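Local coordinates for protein probable transcriptional regulator (Pseudomonas aeruginosa, PDB 2FBI) that probably binds DNA as a dimeric MarR-type transcriptional regulator, using a winged helix-turn-helix domain in each subunit, at residues R40-L45 with V94-K99. Numbering follows the deposited sequence.
Sequences RVIRIL and VNLTEK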
loop_
_atom_site.group_PDB
_atom_site.type_symbol
_atom_site.label_atom_id
_atom_site.label_comp_id
_atom_site.label_asym_id
_atom_site.label_seq_id
_atom_site.Cartn_x
_atom_site.Cartn_y
_atom_site.Cartn_z
ATOM N N ARG A 40 -5.038 8.895 6.898
ATOM C CA ARG A 40 -3.717 8.440 7.431
ATOM C C ARG A 40 -2.965 9.508 8.149
ATOM O O ARG A 40 -2.377 9.274 9.200
ATOM C CB ARG A 40 -2.781 7.823 6.358
ATOM C CG ARG A 40 -3.400 6.577 5.765
ATOM C CD ARG A 40 -2.440 5.570 5.091
ATOM N NE ARG A 40 -1.714 6.122 3.959
ATOM C CZ ARG A 40 -2.153 6.196 2.705
ATOM N NH1 ARG A 40 -1.330 6.702 1.787
ATOM N NH2 ARG A 40 -3.398 5.814 2.351
ATOM N N VAL A 41 -2.891 10.657 7.522
ATOM C CA VAL A 41 -2.288 11.807 8.099
ATOM C C VAL A 41 -2.997 12.225 9.419
ATOM O O VAL A 41 -2.373 12.387 10.484
ATOM C CB VAL A 41 -2.275 12.953 7.050
ATOM C CG1 VAL A 41 -1.874 14.223 7.685
ATOM C CG2 VAL A 41 -1.241 12.640 5.946
ATOM N N ILE A 42 -4.310 12.349 9.363
ATOM C CA ILE A 42 -5.081 12.670 10.578
ATOM C C ILE A 42 -4.823 11.633 11.683
ATOM O O ILE A 42 -4.537 11.998 12.823
ATOM C CB ILE A 42 -6.612 12.746 10.234
ATOM C CG1 ILE A 42 -6.873 13.970 9.367
ATOM C CG2 ILE A 42 -7.440 12.785 11.537
ATOM C CD1 ILE A 42 -8.235 13.995 8.664
ATOM N N ARG A 43 -4.885 10.351 11.324
ATOM C CA ARG A 43 -4.625 9.273 12.277
ATOM C C ARG A 43 -3.252 9.377 12.952
ATOM O O ARG A 43 -3.133 9.145 14.156
ATOM C CB ARG A 43 -4.687 7.906 11.595
ATOM C CG ARG A 43 -6.090 7.395 11.278
ATOM C CD ARG A 43 -6.677 6.869 12.536
ATOM N NE ARG A 43 -6.778 5.423 12.549
ATOM C CZ ARG A 43 -6.715 4.673 13.650
ATOM N NH1 ARG A 43 -6.875 3.384 13.544
ATOM N NH2 ARG A 43 -6.453 5.204 14.845
ATOM N N ILE A 44 -2.207 9.667 12.172
ATOM C CA ILE A 44 -0.828 9.771 12.761
ATOM C C ILE A 44 -0.683 11.002 13.610
ATOM O O ILE A 44 -0.094 10.992 14.662
ATOM C CB ILE A 44 0.265 9.777 11.631
ATOM C CG1 ILE A 44 0.384 8.365 11.052
ATOM C CG2 ILE A 44 1.647 10.249 12.179
ATOM C CD1 ILE A 44 0.579 8.392 9.597
ATOM N N LEU A 45 -1.193 12.107 13.131
ATOM C CA LEU A 45 -1.112 13.328 13.906
ATOM C C LEU A 45 -1.968 13.255 15.227
ATOM O O LEU A 45 -1.601 13.806 16.271
ATOM C CB LEU A 45 -1.559 14.472 13.004
ATOM C CG LEU A 45 -0.623 14.947 11.872
ATOM C CD1 LEU A 45 -1.285 16.085 11.078
ATOM C CD2 LEU A 45 0.794 15.413 12.450
ATOM N N VAL A 94 3.787 19.906 11.761
ATOM C CA VAL A 94 2.382 19.841 11.447
ATOM C C VAL A 94 1.617 19.327 12.694
ATOM O O VAL A 94 2.062 18.422 13.385
ATOM C CB VAL A 94 2.079 18.921 10.211
ATOM C CG1 VAL A 94 0.678 19.099 9.786
ATOM C CG2 VAL A 94 3.012 19.207 8.994
ATOM N N ASN A 95 0.446 19.901 12.933
ATOM C CA ASN A 95 -0.465 19.331 13.947
ATOM C C ASN A 95 -1.961 19.466 13.609
ATOM O O ASN A 95 -2.378 20.274 12.763
ATOM C CB ASN A 95 -0.118 19.860 15.360
ATOM C CG ASN A 95 -0.402 21.328 15.516
ATOM O OD1 ASN A 95 0.466 22.167 15.300
ATOM N ND2 ASN A 95 -1.634 21.658 15.924
ATOM N N LEU A 96 -2.771 18.627 14.228
ATOM C CA LEU A 96 -4.234 18.788 14.040
ATOM C C LEU A 96 -4.704 20.078 14.698
ATOM O O LEU A 96 -4.180 20.488 15.731
ATOM C CB LEU A 96 -4.982 17.591 14.606
ATOM C CG LEU A 96 -4.796 16.307 13.826
ATOM C CD1 LEU A 96 -5.266 15.172 14.734
ATOM C CD2 LEU A 96 -5.549 16.365 12.481
ATOM N N THR A 97 -5.651 20.754 14.072
ATOM C CA THR A 97 -6.313 21.892 14.730
ATOM C C THR A 97 -7.450 21.337 15.646
ATOM O O THR A 97 -7.766 20.129 15.589
ATOM C CB THR A 97 -6.986 22.772 13.709
ATOM O OG1 THR A 97 -7.859 21.953 12.961
ATOM C CG2 THR A 97 -5.910 23.428 12.666
ATOM N N GLU A 98 -8.097 22.214 16.438
ATOM C CA GLU A 98 -9.265 21.768 17.269
ATOM C C GLU A 98 -10.316 21.214 16.342
ATOM O O GLU A 98 -10.942 20.194 16.631
ATOM C CB GLU A 98 -9.846 22.899 18.140
ATOM C CG GLU A 98 -8.808 23.445 19.141
ATOM C CD GLU A 98 -9.294 24.752 19.859
ATOM O OE1 GLU A 98 -10.520 24.954 19.964
ATOM O OE2 GLU A 98 -8.458 25.552 20.354
ATOM N N LYS A 99 -10.478 21.848 15.200
ATOM C CA LYS A 99 -11.408 21.328 14.251
ATOM C C LYS A 99 -11.026 19.923 13.708
ATOM O O LYS A 99 -11.885 19.025 13.535
ATOM C CB LYS A 99 -11.603 22.365 13.136
ATOM C CG LYS A 99 -12.560 21.888 12.060
ATOM C CD LYS A 99 -12.516 22.840 10.851
ATOM C CE LYS A 99 -13.248 22.230 9.652
ATOM N NZ LYS A 99 -13.516 23.334 8.634
HETATM O O HOH W 1 -1.634 16.688 16.180
#
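A single water joins Leu45 to Leu96: it donates a hydrogen to Leu45 O at 2.9 Å and accepts one from Leu96 N at 3.0 Å, so the bridge ties the backbone of helix 36-48 to that of strand 91-96. Apart from this bridge the helix and strand meet through buried leucine, isoleucine and valine side chains, two of whose methyls also lie against backbone carbonyl oxygens. Leu45 CB rests on Leu96 CG at 3.8 Å, its CD1 meets Val94 CG1, and its CD2 lies 3.4 Å from Val94 O. The fork of Leu45 thus sets both methyls on Val94, while the CB below it serves Leu96. The compact, beta-branched Val94 suits an extended backbone and also packs on Leu56 of helix 53-59. Leu96 leans back over the helix with CG anti to its own carbonyl carbon (chi1 -70°), which lets CD1 approach Ile42 O and CD2 reach Ile42 CG1 at 4.1 Å; the two side chains cross at about a right angle. Asn95 directs its side chain away from the helix, where an amide can use both ends: ND2 donates to Leu96 O (2.8 Å) from above the carbonyl plane, and OD1 accepts from Trp83 NE1 of the adjacent strand. With the axes of segments 40-45 and 94-96 at 89° to each other, this packing of a helix against the small antiparallel sheet is characteristic of the winged helix-turn-helix domain of MarR regulators.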